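Local coordinates for nematode fatty acid retinoid binding protein (Necator americanus, PDB 4XCP), which binds lipids, with palmitic acid held inside its all-helical fold, and probably binds fatty acids and retinol as other members of its family do, at residues D124-V129 and A164-E169; K86-A91 and K149-L154; G93-G98 and A138-G143; K49-A54 and A65-K70; D20-Y25 and P120-L125. One frame throughout, in Å; residues are numbered along the deposited sequence.

Contact 1 (D124-V129 and A164-E169); sequences DLKASV and AKFAGE
Lys126 CG sits over one face of the Phe166 ring, 4.2 Å from its centroid and displaced toward the rim, a CH-pi contact in which the two side chains cross at about a right angle. The ring edge abuts the backbone of helix 122-138, with Leu125 C 3.8 Å from Phe166 CE2, while Leu125 CB packs on Phe166 CZ at 4.0 Å. Val129 arrives obliquely, its CG2 3.8 Å from Phe166 CD2. Next to the ring, the methyl of Ala167 rests on the peptide, CB 3.8 Å from Lys126 O; with the CA atoms of Lys126 and Ala167 4.3 Å apart, the two backbones approach very closely. The ring reaches its partners because Phe166 holds CG anti to the backbone N (chi1 177°). Further out, Lys126 NZ lies 6.0 Å from the ring centroid, at most a weak cation-pi attraction. Leu125 O, in plane at the ring edge, accepts from both Val129 N and Ser128 OG. Gly168, with positive phi, ends helix 162-167 just past the contact. That final helix thus lies against helix 122-138, with Tyr25 and Asp24 of helix 23-26 and Leu28 packing nearby and Ile110 of helix 94-115 touching Leu125.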
# COMPACT_ATOMS: atom_id res chain seq x y z
N ASP A 124 -14.86 3.39 4.75
CA ASP A 124 -13.53 3.80 5.22
C ASP A 124 -12.53 3.70 4.07
O ASP A 124 -11.67 4.56 3.92
CB ASP A 124 -13.04 2.90 6.36
CG ASP A 124 -13.74 3.06 7.69
OD1 ASP A 124 -14.29 4.16 7.94
OD2 ASP A 124 -13.73 2.09 8.48
N LEU A 125 -12.61 2.62 3.29
CA LEU A 125 -11.73 2.42 2.15
C LEU A 125 -12.01 3.45 1.07
O LEU A 125 -11.07 4.03 0.54
CB LEU A 125 -11.81 0.99 1.61
CG LEU A 125 -11.37 -0.14 2.56
CD1 LEU A 125 -11.79 -1.48 2.01
CD2 LEU A 125 -9.87 -0.13 2.80
N LYS A 126 -13.31 3.73 0.81
CA LYS A 126 -13.74 4.73 -0.17
C LYS A 126 -13.19 6.10 0.24
O LYS A 126 -12.71 6.85 -0.62
CB LYS A 126 -15.27 4.78 -0.26
CG LYS A 126 -15.94 3.60 -0.96
CD LYS A 126 -17.43 3.85 -1.11
CE LYS A 126 -18.13 2.78 -1.92
NZ LYS A 126 -18.80 1.78 -1.05
N ALA A 127 -13.25 6.41 1.55
CA ALA A 127 -12.75 7.67 2.10
C ALA A 127 -11.23 7.77 1.92
O ALA A 127 -10.77 8.84 1.52
CB ALA A 127 -13.12 7.79 3.58
N SER A 128 -10.46 6.66 2.12
CA SER A 128 -9.01 6.70 1.91
C SER A 128 -8.63 6.93 0.43
O SER A 128 -7.73 7.71 0.16
CB SER A 128 -8.29 5.47 2.47
OG SER A 128 -8.63 4.28 1.78
N VAL A 129 -9.35 6.28 -0.50
CA VAL A 129 -9.10 6.42 -1.95
C VAL A 129 -9.45 7.83 -2.41
O VAL A 129 -8.73 8.42 -3.22
CB VAL A 129 -9.83 5.31 -2.77
CG1 VAL A 129 -9.71 5.55 -4.28
CG2 VAL A 129 -9.30 3.93 -2.40
N ALA A 164 -12.07 7.08 -8.88
CA ALA A 164 -13.25 7.91 -8.66
C ALA A 164 -14.52 7.06 -8.58
O ALA A 164 -15.34 7.31 -7.70
CB ALA A 164 -13.37 8.97 -9.74
N LYS A 165 -14.66 6.05 -9.46
CA LYS A 165 -15.78 5.11 -9.48
C LYS A 165 -15.88 4.39 -8.12
O LYS A 165 -16.96 4.35 -7.54
CB LYS A 165 -15.60 4.06 -10.60
CG LYS A 165 -16.48 4.30 -11.83
CD LYS A 165 -16.10 3.37 -12.99
CE LYS A 165 -15.07 3.97 -13.93
NZ LYS A 165 -14.44 2.94 -14.81
N PHE A 166 -14.76 3.87 -7.60
CA PHE A 166 -14.74 3.20 -6.30
C PHE A 166 -15.09 4.15 -5.15
O PHE A 166 -15.92 3.81 -4.32
CB PHE A 166 -13.38 2.53 -6.02
CG PHE A 166 -13.32 1.89 -4.65
CD1 PHE A 166 -13.92 0.66 -4.41
CD2 PHE A 166 -12.68 2.54 -3.60
CE1 PHE A 166 -13.89 0.09 -3.13
CE2 PHE A 166 -12.66 1.97 -2.32
CZ PHE A 166 -13.27 0.76 -2.10
N ALA A 167 -14.44 5.32 -5.10
CA ALA A 167 -14.63 6.32 -4.04
C ALA A 167 -16.08 6.85 -3.98
O ALA A 167 -16.51 7.32 -2.94
CB ALA A 167 -13.64 7.46 -4.23
N GLY A 168 -16.80 6.72 -5.09
CA GLY A 168 -18.19 7.14 -5.21
C GLY A 168 -18.30 8.56 -5.71
O GLY A 168 -19.06 8.84 -6.65
N GLU A 169 -17.51 9.48 -5.08
CA GLU A 169 -17.41 10.92 -5.36
C GLU A 169 -18.72 11.64 -5.04
O GLU A 169 -19.23 11.53 -3.92
CB GLU A 169 -16.94 11.21 -6.80
CG GLU A 169 -15.56 10.65 -7.13
CD GLU A 169 -14.39 11.52 -6.73
OE1 GLU A 169 -13.82 11.29 -5.64
OE2 GLU A 169 -14.02 12.42 -7.52

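Contact 2 (K86-A91 and K149-L154); sequences KSKIAA and KQFPFL
Lys88 and Gln150 bring their CA atoms to 5.5 Å of each other where the end of helix 72-90 meets the break between helices 141-150 and 152-159. The motif is a helix-to-helix junction in an all-helical fold: Phe151 leaves helical angles after one helix and serves as N-cap position of the next. Gln150 O belongs to the last turn of helix 141-150, and Lys88 NZ donates to it at 2.9 Å, nearly in line with the C=O bond. The ammonium would be drawn to the partial negative charge expected at such a helix end. On its way there the lysine chain passes Phe151, with CB 3.6 Å from Phe151 CZ, so one side chain serves both an apolar and a polar partner. Ile89 meets the same ring at its edge, CD1 3.6 Å from Phe151 CZ; Ile89 also touches Lys97 and Ala100 of helix 94-115, and its side chain lies about 6 Å from bound palmitic acid. Phe147, one turn earlier, meets the Phe151 ring with the two planes about 20° apart. Gln150 folds back at chi2 (-48°), which sets its amide beside the end of helix 72-90 rather than extending it away. There Gln150 CG rests 3.4 Å from Lys88 O, and the methyl carbon Ala91 CB lies 3.7 Å from Gln150 CD.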
# COMPACT_ATOMS: atom_id res chain seq x y z
N LYS A 86 10.80 1.71 -2.93
CA LYS A 86 11.82 2.64 -2.45
C LYS A 86 12.64 3.23 -3.61
O LYS A 86 12.89 4.43 -3.61
CB LYS A 86 12.73 1.96 -1.39
CG LYS A 86 13.64 2.90 -0.63
CD LYS A 86 14.44 2.15 0.42
CE LYS A 86 15.30 3.08 1.25
NZ LYS A 86 15.87 2.40 2.44
N SER A 87 13.04 2.39 -4.59
CA SER A 87 13.81 2.86 -5.75
C SER A 87 12.97 3.70 -6.71
O SER A 87 13.49 4.63 -7.33
CB SER A 87 14.49 1.70 -6.48
OG SER A 87 13.58 0.95 -7.26
N LYS A 88 11.66 3.39 -6.82
CA LYS A 88 10.75 4.17 -7.66
C LYS A 88 10.56 5.57 -7.07
O LYS A 88 10.64 6.54 -7.82
CB LYS A 88 9.42 3.44 -7.84
CG LYS A 88 9.49 2.31 -8.86
CD LYS A 88 8.25 1.46 -8.76
CE LYS A 88 8.11 0.51 -9.92
NZ LYS A 88 6.70 0.45 -10.39
N ILE A 89 10.38 5.68 -5.73
CA ILE A 89 10.24 6.94 -4.98
C ILE A 89 11.51 7.79 -5.12
O ILE A 89 11.41 8.99 -5.36
CB ILE A 89 9.86 6.71 -3.48
CG1 ILE A 89 8.58 5.87 -3.28
CG2 ILE A 89 9.77 8.02 -2.67
CD1 ILE A 89 7.40 6.27 -3.93
N ALA A 90 12.71 7.15 -5.02
CA ALA A 90 14.01 7.80 -5.16
C ALA A 90 14.20 8.50 -6.52
O ALA A 90 14.91 9.50 -6.59
CB ALA A 90 15.14 6.78 -4.93
N ALA A 91 13.56 7.99 -7.59
CA ALA A 91 13.62 8.55 -8.94
C ALA A 91 12.64 9.74 -9.13
O ALA A 91 12.70 10.41 -10.15
CB ALA A 91 13.35 7.47 -9.98
N LYS A 149 5.43 7.91 -14.57
CA LYS A 149 6.63 7.28 -15.15
C LYS A 149 7.12 6.14 -14.24
O LYS A 149 7.52 5.09 -14.74
CB LYS A 149 7.72 8.34 -15.36
CG LYS A 149 8.97 7.85 -16.08
CD LYS A 149 9.69 9.01 -16.75
CE LYS A 149 11.13 8.70 -17.06
NZ LYS A 149 12.02 9.12 -15.95
N GLN A 150 7.03 6.33 -12.91
CA GLN A 150 7.45 5.33 -11.94
C GLN A 150 6.34 4.38 -11.57
O GLN A 150 6.61 3.22 -11.22
CB GLN A 150 8.04 6.00 -10.67
CG GLN A 150 9.28 6.90 -10.92
CD GLN A 150 10.36 6.30 -11.78
OE1 GLN A 150 10.89 6.94 -12.69
NE2 GLN A 150 10.67 5.05 -11.54
N PHE A 151 5.08 4.87 -11.58
CA PHE A 151 3.93 4.07 -11.17
C PHE A 151 2.84 4.08 -12.23
O PHE A 151 1.80 4.69 -12.01
CB PHE A 151 3.40 4.58 -9.83
CG PHE A 151 4.37 4.42 -8.69
CD1 PHE A 151 4.49 3.21 -8.03
CD2 PHE A 151 5.16 5.49 -8.27
CE1 PHE A 151 5.37 3.07 -6.95
CE2 PHE A 151 6.05 5.35 -7.20
CZ PHE A 151 6.13 4.15 -6.54
N PRO A 152 3.05 3.40 -13.39
CA PRO A 152 2.05 3.47 -14.47
C PRO A 152 0.73 2.79 -14.17
O PRO A 152 -0.29 3.24 -14.68
CB PRO A 152 2.77 2.85 -15.68
CG PRO A 152 3.78 1.93 -15.07
CD PRO A 152 4.24 2.61 -13.81
N PHE A 153 0.73 1.75 -13.32
CA PHE A 153 -0.53 1.08 -12.96
C PHE A 153 -1.40 2.01 -12.14
O PHE A 153 -2.60 2.14 -12.41
CB PHE A 153 -0.29 -0.26 -12.21
CG PHE A 153 -1.60 -0.92 -11.82
CD1 PHE A 153 -2.24 -1.80 -12.70
CD2 PHE A 153 -2.22 -0.62 -10.61
CE1 PHE A 153 -3.47 -2.37 -12.35
CE2 PHE A 153 -3.44 -1.19 -10.28
CZ PHE A 153 -4.06 -2.05 -11.15
N LEU A 154 -0.81 2.64 -11.11
CA LEU A 154 -1.52 3.55 -10.22
C LEU A 154 -1.98 4.82 -10.95
O LEU A 154 -3.11 5.26 -10.76
CB LEU A 154 -0.69 3.86 -8.97
CG LEU A 154 -0.56 2.70 -7.94
CD1 LEU A 154 0.42 3.07 -6.83
CD2 LEU A 154 -1.92 2.33 -7.32

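Contact 3 (G93-G98 and A138-G143); sequences GPEAKG and AMSDAG
The carboxylate of Glu95 is the flat group of the contact, and both of its oxygens are met by Ser140. Ser140 OG donates to Glu95 OE1 at 2.7 Å, using the syn lone pair of that oxygen. Ser140 N donates to Glu95 OE2 at 2.8 Å, also on the syn side but 32° out of the carboxylate plane. Backbone carbons crowd in beside them, with Gly143 CA 3.3 Å from Glu95 OE1 and Met139 CA 3.3 Å from Glu95 OE2; the lack of a side chain at Gly143 lets the oxygen come so near. Two bonds to one residue fix the rotation of the carboxylate. Glu95 CG stands anti to the backbone N (chi1 -175°) and the chain runs on extended, carrying its charge from one helix across to the other. The motif here is a serine N-cap whose hydroxyl is in turn held by Glu95 of the other helix. Ser140 is the N-cap residue of helix 141-150: its OG accepts from Gly143 N at 3.0 Å while donating its own O-H to Glu95 OE1, so the hydroxyl is both acceptor and donor. A negative carboxylate at the start of a helix probably interacts favourably with the helix dipole. The first turn of helix 94-115 is matched by a bond in the other direction, since Gly93, its N-cap residue, gives its N-H to Asp146 of helix 141-150. Beneath the polar layer, Ala96 CB lies 3.6 Å from Gly143 O, and the selenium of the selenomethionine Met139 sits 3.8 Å from Ala96 CA, with Phe147 touching both side chains.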
# COMPACT_ATOMS: atom_id res chain seq x y z
N GLY A 93 10.83 13.53 -8.46
CA GLY A 93 11.09 14.91 -8.08
C GLY A 93 10.36 15.21 -6.78
O GLY A 93 9.56 14.38 -6.35
N PRO A 94 10.61 16.36 -6.12
CA PRO A 94 9.98 16.61 -4.80
C PRO A 94 8.45 16.52 -4.71
O PRO A 94 7.94 16.06 -3.69
CB PRO A 94 10.45 18.03 -4.44
CG PRO A 94 11.66 18.26 -5.24
CD PRO A 94 11.56 17.43 -6.49
N GLU A 95 7.72 17.01 -5.72
CA GLU A 95 6.26 16.99 -5.68
C GLU A 95 5.66 15.58 -5.72
O GLU A 95 4.88 15.24 -4.83
CB GLU A 95 5.67 17.90 -6.77
CG GLU A 95 4.16 18.03 -6.71
CD GLU A 95 3.56 18.75 -7.90
OE1 GLU A 95 4.20 18.74 -8.97
OE2 GLU A 95 2.46 19.31 -7.76
N ALA A 96 6.04 14.76 -6.72
CA ALA A 96 5.54 13.39 -6.85
C ALA A 96 6.03 12.52 -5.68
O ALA A 96 5.28 11.66 -5.22
CB ALA A 96 5.94 12.79 -8.19
N LYS A 97 7.27 12.79 -5.15
CA LYS A 97 7.81 12.08 -3.98
C LYS A 97 6.90 12.35 -2.76
O LYS A 97 6.52 11.40 -2.08
CB LYS A 97 9.26 12.50 -3.68
CG LYS A 97 9.96 11.64 -2.62
CD LYS A 97 11.43 12.06 -2.39
CE LYS A 97 12.38 11.59 -3.48
NZ LYS A 97 13.79 11.98 -3.21
N GLY A 98 6.55 13.61 -2.53
CA GLY A 98 5.66 14.01 -1.44
C GLY A 98 4.31 13.32 -1.52
O GLY A 98 3.81 12.81 -0.51
N ALA A 138 -4.53 17.30 -6.98
CA ALA A 138 -3.92 18.55 -6.48
C ALA A 138 -2.50 18.80 -7.03
O ALA A 138 -2.01 19.92 -6.91
CB ALA A 138 -3.90 18.56 -4.96
N MSE A 139 -1.82 17.76 -7.55
CA MSE A 139 -0.47 17.88 -8.13
C MSE A 139 -0.54 18.63 -9.46
O MSE A 139 -1.58 18.61 -10.12
CB MSE A 139 0.14 16.50 -8.43
CG MSE A 139 0.69 15.78 -7.19
SE MSE A 139 1.97 14.42 -7.71
CE MSE A 139 0.79 13.16 -8.46
N SER A 140 0.59 19.24 -9.88
CA SER A 140 0.69 19.86 -11.20
C SER A 140 0.70 18.71 -12.23
O SER A 140 0.90 17.56 -11.86
CB SER A 140 2.01 20.63 -11.33
OG SER A 140 3.13 19.75 -11.27
N ASP A 141 0.52 19.02 -13.51
CA ASP A 141 0.61 18.04 -14.59
C ASP A 141 2.01 17.44 -14.59
O ASP A 141 2.14 16.25 -14.83
CB ASP A 141 0.37 18.75 -15.94
CG ASP A 141 -1.09 18.90 -16.33
OD1 ASP A 141 -1.97 18.63 -15.47
OD2 ASP A 141 -1.36 19.33 -17.46
N ALA A 142 3.06 18.25 -14.32
CA ALA A 142 4.45 17.75 -14.25
C ALA A 142 4.61 16.72 -13.12
O ALA A 142 5.26 15.69 -13.32
CB ALA A 142 5.43 18.90 -14.08
N GLY A 143 3.94 16.96 -11.99
CA GLY A 143 3.93 16.05 -10.85
C GLY A 143 3.28 14.73 -11.20
O GLY A 143 3.85 13.67 -10.94

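Contact 4 (K49-A54 and A65-K70); sequences KEVFKA and AALKKK
Glu50 OE1 accepts a hydrogen bond from Lys70 NZ at 2.7 Å, part of a salt bridge across the outer side of two neighbouring helices. The ammonium comes from above the carboxylate, 51° out of its plane, and the two side chains cross at about a right angle. Lys70 is bent at chi2 (-103°) and again at chi3, folding the chain back so that NZ reaches the glutamate and CE lies 4.0 Å from Glu50 CB. Below the ion pair Val51 supplies the apolar half. Its CG2 sits 3.8 Å from Leu67 CA and 4.1 Å from Lys70 CG, so this one branch touches both the backbone and the foot of the lysine, while its other branch, CG1, faces the methyl of Ala66 with Ala66 CB 4.2 Å away. The Leu67 side chain crosses that of Val51 at about a right angle, its CD1 near CG2, and lies about 5 Å from bound palmitic acid. The axes of helix segments 49-53 and 65-70 pass 9.8 Å apart at 137°, making a roughly antiparallel helical hairpin. Helix 72-90 packs on the inner flank through Leu74 and Val78 on Leu67, and Val47 of helix 42-53 extends the seam to Leu67 and Lys70.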
# COMPACT_ATOMS: atom_id res chain seq x y z
N LYS A 49 1.35 -10.47 11.69
CA LYS A 49 0.60 -9.95 12.83
C LYS A 49 1.50 -9.86 14.07
O LYS A 49 1.50 -8.82 14.74
CB LYS A 49 -0.63 -10.83 13.09
CG LYS A 49 -1.50 -10.38 14.27
CD LYS A 49 -2.72 -11.26 14.42
CE LYS A 49 -3.58 -10.87 15.60
NZ LYS A 49 -4.29 -9.58 15.38
N GLU A 50 2.28 -10.92 14.38
CA GLU A 50 3.20 -10.92 15.53
C GLU A 50 4.27 -9.82 15.40
O GLU A 50 4.56 -9.14 16.38
CB GLU A 50 3.87 -12.29 15.71
CG GLU A 50 2.93 -13.33 16.28
CD GLU A 50 3.45 -14.75 16.23
OE1 GLU A 50 4.46 -15.00 15.54
OE2 GLU A 50 2.78 -15.63 16.81
N VAL A 51 4.86 -9.66 14.21
CA VAL A 51 5.85 -8.60 13.97
C VAL A 51 5.17 -7.22 14.17
O VAL A 51 5.70 -6.38 14.87
CB VAL A 51 6.57 -8.73 12.59
CG1 VAL A 51 7.40 -7.48 12.27
CG2 VAL A 51 7.45 -9.97 12.57
N PHE A 52 3.98 -7.01 13.58
CA PHE A 52 3.27 -5.75 13.73
C PHE A 52 2.99 -5.44 15.21
O PHE A 52 3.24 -4.32 15.67
CB PHE A 52 1.97 -5.71 12.90
CG PHE A 52 1.19 -4.43 13.16
CD1 PHE A 52 1.53 -3.24 12.51
CD2 PHE A 52 0.18 -4.39 14.12
CE1 PHE A 52 0.84 -2.04 12.79
CE2 PHE A 52 -0.52 -3.20 14.38
CZ PHE A 52 -0.18 -2.03 13.71
N LYS A 53 2.51 -6.45 15.95
CA LYS A 53 2.18 -6.33 17.38
C LYS A 53 3.39 -6.07 18.28
O LYS A 53 3.22 -5.45 19.33
CB LYS A 53 1.37 -7.55 17.86
CG LYS A 53 -0.07 -7.56 17.34
CD LYS A 53 -0.97 -6.51 17.99
CE LYS A 53 -2.17 -6.19 17.13
NZ LYS A 53 -3.07 -5.20 17.77
N ALA A 54 4.60 -6.50 17.87
CA ALA A 54 5.85 -6.29 18.61
C ALA A 54 6.45 -4.92 18.29
O ALA A 54 7.51 -4.57 18.81
CB ALA A 54 6.84 -7.42 18.32
N ALA A 65 13.58 -6.11 9.11
CA ALA A 65 14.65 -6.83 9.80
C ALA A 65 14.07 -7.76 10.88
O ALA A 65 14.49 -8.91 10.98
CB ALA A 65 15.66 -5.84 10.40
N ALA A 66 13.06 -7.28 11.65
CA ALA A 66 12.38 -8.09 12.68
C ALA A 66 11.63 -9.24 12.01
O ALA A 66 11.66 -10.36 12.50
CB ALA A 66 11.42 -7.22 13.50
N LEU A 67 11.01 -8.97 10.84
CA LEU A 67 10.31 -9.99 10.07
C LEU A 67 11.28 -11.09 9.57
O LEU A 67 10.99 -12.28 9.70
CB LEU A 67 9.52 -9.34 8.90
CG LEU A 67 8.81 -10.33 7.95
CD1 LEU A 67 7.77 -11.18 8.69
CD2 LEU A 67 8.19 -9.61 6.80
N LYS A 68 12.45 -10.69 9.02
CA LYS A 68 13.49 -11.59 8.52
C LYS A 68 14.00 -12.51 9.62
O LYS A 68 14.28 -13.67 9.35
CB LYS A 68 14.67 -10.79 7.92
CG LYS A 68 14.39 -10.22 6.54
CD LYS A 68 15.56 -9.40 6.04
CE LYS A 68 15.47 -9.10 4.56
NZ LYS A 68 16.39 -8.00 4.17
N LYS A 69 14.09 -11.99 10.86
CA LYS A 69 14.52 -12.77 12.03
C LYS A 69 13.55 -13.93 12.28
O LYS A 69 13.99 -15.07 12.48
CB LYS A 69 14.64 -11.85 13.27
CG LYS A 69 15.19 -12.55 14.52
CD LYS A 69 14.30 -12.37 15.77
CE LYS A 69 13.16 -13.37 15.88
NZ LYS A 69 12.04 -12.86 16.72
N LYS A 70 12.23 -13.66 12.21
CA LYS A 70 11.20 -14.69 12.40
C LYS A 70 11.10 -15.61 11.19
O LYS A 70 10.90 -16.80 11.34
CB LYS A 70 9.84 -14.05 12.65
CG LYS A 70 9.77 -13.12 13.86
CD LYS A 70 9.10 -13.75 15.05
CE LYS A 70 7.59 -13.72 15.00
NZ LYS A 70 7.02 -14.30 16.25

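Contact 5 (D20-Y25 and P120-L125); sequences DIPADY and PTKDDL
Pro22 and Leu125 meet unusually tightly, Pro22 CD standing only 3.4 Å from Leu125 CD1, inside the normal carbon-carbon distance. The other branch of the leucine turns to Tyr25: Leu125 CD2 lies 4.1 Å from the Tyr25 ring centroid, 10° off the normal, a CH-pi contact centred on one face. Leu125 is thus wedged by its two methyls between a proline at the start of helix 23-26 and an aromatic ring within it. On the outer side, Lys122 runs fully extended past Pro22 and ends on Asp24. Its NZ bonds Asp24 OD2 at 3.1 Å, with a weaker bond to Asp24 OD1 at 3.3 Å, forming a salt bridge to both oxygens. The aspartate reaches it from a chi1 of 53°, which tucks its carboxylate between its own backbone N and carbonyl carbon. Helix 122-138 starts in a capping box: Thr121 N donates to Asp124 OD2 at 3.0 Å and Asp124 N to Thr121 OG1 at 3.2 Å. Arg113 of helix 94-115 forms a salt bridge with the same Asp124 oxygen. One water bridges the two backbones farther along, donating to Pro120 O at 2.7 Å and to Asp20 O at 2.9 Å. The chemistry is therefore mixed: the salt bridge between exposed Lys122 and partly exposed Asp24 ties the N-terminal segment to helix 122-138 near the surface, while Tyr25, which takes Leu125 on one face, also touches the bound palmitic acid, as does Ile21.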
# COMPACT_ATOMS: atom_id res chain seq x y z
N ASP A 20 -11.61 -10.34 3.01
CA ASP A 20 -12.01 -9.23 3.89
C ASP A 20 -11.89 -7.91 3.17
O ASP A 20 -12.60 -6.97 3.52
CB ASP A 20 -11.15 -9.21 5.17
CG ASP A 20 -11.36 -10.43 6.04
OD1 ASP A 20 -12.31 -11.20 5.77
OD2 ASP A 20 -10.58 -10.62 6.98
N ILE A 21 -11.00 -7.85 2.16
CA ILE A 21 -10.78 -6.65 1.34
C ILE A 21 -11.76 -6.71 0.17
O ILE A 21 -11.71 -7.68 -0.59
CB ILE A 21 -9.32 -6.53 0.83
CG1 ILE A 21 -8.27 -6.80 1.94
CG2 ILE A 21 -9.10 -5.17 0.16
CD1 ILE A 21 -6.83 -7.15 1.39
N PRO A 22 -12.63 -5.70 -0.04
CA PRO A 22 -13.54 -5.74 -1.20
C PRO A 22 -12.76 -5.90 -2.51
O PRO A 22 -11.69 -5.29 -2.66
CB PRO A 22 -14.26 -4.38 -1.14
CG PRO A 22 -14.14 -3.95 0.28
CD PRO A 22 -12.84 -4.49 0.78
N ALA A 23 -13.25 -6.78 -3.41
CA ALA A 23 -12.64 -7.08 -4.71
C ALA A 23 -12.35 -5.79 -5.53
O ALA A 23 -11.30 -5.68 -6.15
CB ALA A 23 -13.54 -8.02 -5.52
N ASP A 24 -13.26 -4.80 -5.48
CA ASP A 24 -13.10 -3.55 -6.21
C ASP A 24 -12.01 -2.65 -5.59
O ASP A 24 -11.47 -1.80 -6.29
CB ASP A 24 -14.44 -2.80 -6.43
CG ASP A 24 -15.30 -2.53 -5.20
OD1 ASP A 24 -15.01 -3.12 -4.13
OD2 ASP A 24 -16.29 -1.76 -5.32
N TYR A 25 -11.63 -2.87 -4.31
CA TYR A 25 -10.51 -2.14 -3.71
C TYR A 25 -9.23 -2.89 -4.11
O TYR A 25 -8.23 -2.24 -4.42
CB TYR A 25 -10.63 -2.02 -2.18
CG TYR A 25 -9.45 -1.31 -1.54
CD1 TYR A 25 -9.39 0.08 -1.48
CD2 TYR A 25 -8.39 -2.03 -1.00
CE1 TYR A 25 -8.30 0.74 -0.90
CE2 TYR A 25 -7.30 -1.39 -0.41
CZ TYR A 25 -7.27 -0.01 -0.35
OH TYR A 25 -6.19 0.61 0.23
N PRO A 120 -11.15 -2.08 8.27
CA PRO A 120 -11.90 -0.95 7.69
C PRO A 120 -13.19 -1.38 7.01
O PRO A 120 -13.25 -2.46 6.43
CB PRO A 120 -10.92 -0.35 6.66
CG PRO A 120 -9.60 -0.99 6.92
CD PRO A 120 -9.84 -2.28 7.61
N THR A 121 -14.22 -0.52 7.06
CA THR A 121 -15.48 -0.75 6.36
C THR A 121 -15.23 -0.35 4.90
O THR A 121 -14.20 0.27 4.61
CB THR A 121 -16.63 0.10 6.95
OG1 THR A 121 -16.28 1.48 6.87
CG2 THR A 121 -16.98 -0.28 8.40
N LYS A 122 -16.18 -0.66 3.99
CA LYS A 122 -16.05 -0.27 2.59
C LYS A 122 -16.06 1.27 2.46
O LYS A 122 -15.31 1.80 1.65
CB LYS A 122 -17.13 -0.94 1.70
CG LYS A 122 -16.77 -0.88 0.22
CD LYS A 122 -17.65 -1.77 -0.64
CE LYS A 122 -17.29 -1.63 -2.10
NZ LYS A 122 -18.04 -2.59 -2.95
N ASP A 123 -16.85 1.98 3.31
CA ASP A 123 -16.92 3.45 3.37
C ASP A 123 -15.59 4.07 3.83
O ASP A 123 -15.23 5.14 3.34
CB ASP A 123 -18.08 3.93 4.24
CG ASP A 123 -19.45 3.87 3.58
OD1 ASP A 123 -19.52 3.48 2.38
OD2 ASP A 123 -20.45 4.19 4.26
N ASP A 124 -14.86 3.39 4.75
CA ASP A 124 -13.53 3.80 5.22
C ASP A 124 -12.53 3.70 4.07
O ASP A 124 -11.67 4.56 3.92
CB ASP A 124 -13.04 2.90 6.36
CG ASP A 124 -13.74 3.06 7.69
OD1 ASP A 124 -14.29 4.16 7.94
OD2 ASP A 124 -13.73 2.09 8.48
N LEU A 125 -12.61 2.62 3.29
CA LEU A 125 -11.73 2.42 2.15
C LEU A 125 -12.01 3.45 1.07
O LEU A 125 -11.07 4.03 0.54
CB LEU A 125 -11.81 0.99 1.61
CG LEU A 125 -11.37 -0.14 2.56
CD1 LEU A 125 -11.79 -1.48 2.01
CD2 LEU A 125 -9.87 -0.13 2.80
O HOH W 1 -12.33 -4.31 4.67

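In the fold
Along the chain contact 4 lies inside the loop closed by contact 5, contact 3 lies inside that closed by contact 2, and contacts 1 and 2 alternate. Contacts 1 and 5 form one continuous patch, their centres 9 Å apart: they share helix 122-138 and Leu125, so the N-terminal segment and the last helix are both packed on it. Contacts 2 and 3 touch as well, 12 Å between centres, and both use helix 141-150. Contact 4 stands apart, its centre 25 to 33 Å from all the others. Contacts 1, 2, 3 and 5 join parts far apart in sequence, while contact 4 closes a local hairpin beside the palmitic acid, which contact 5 touches.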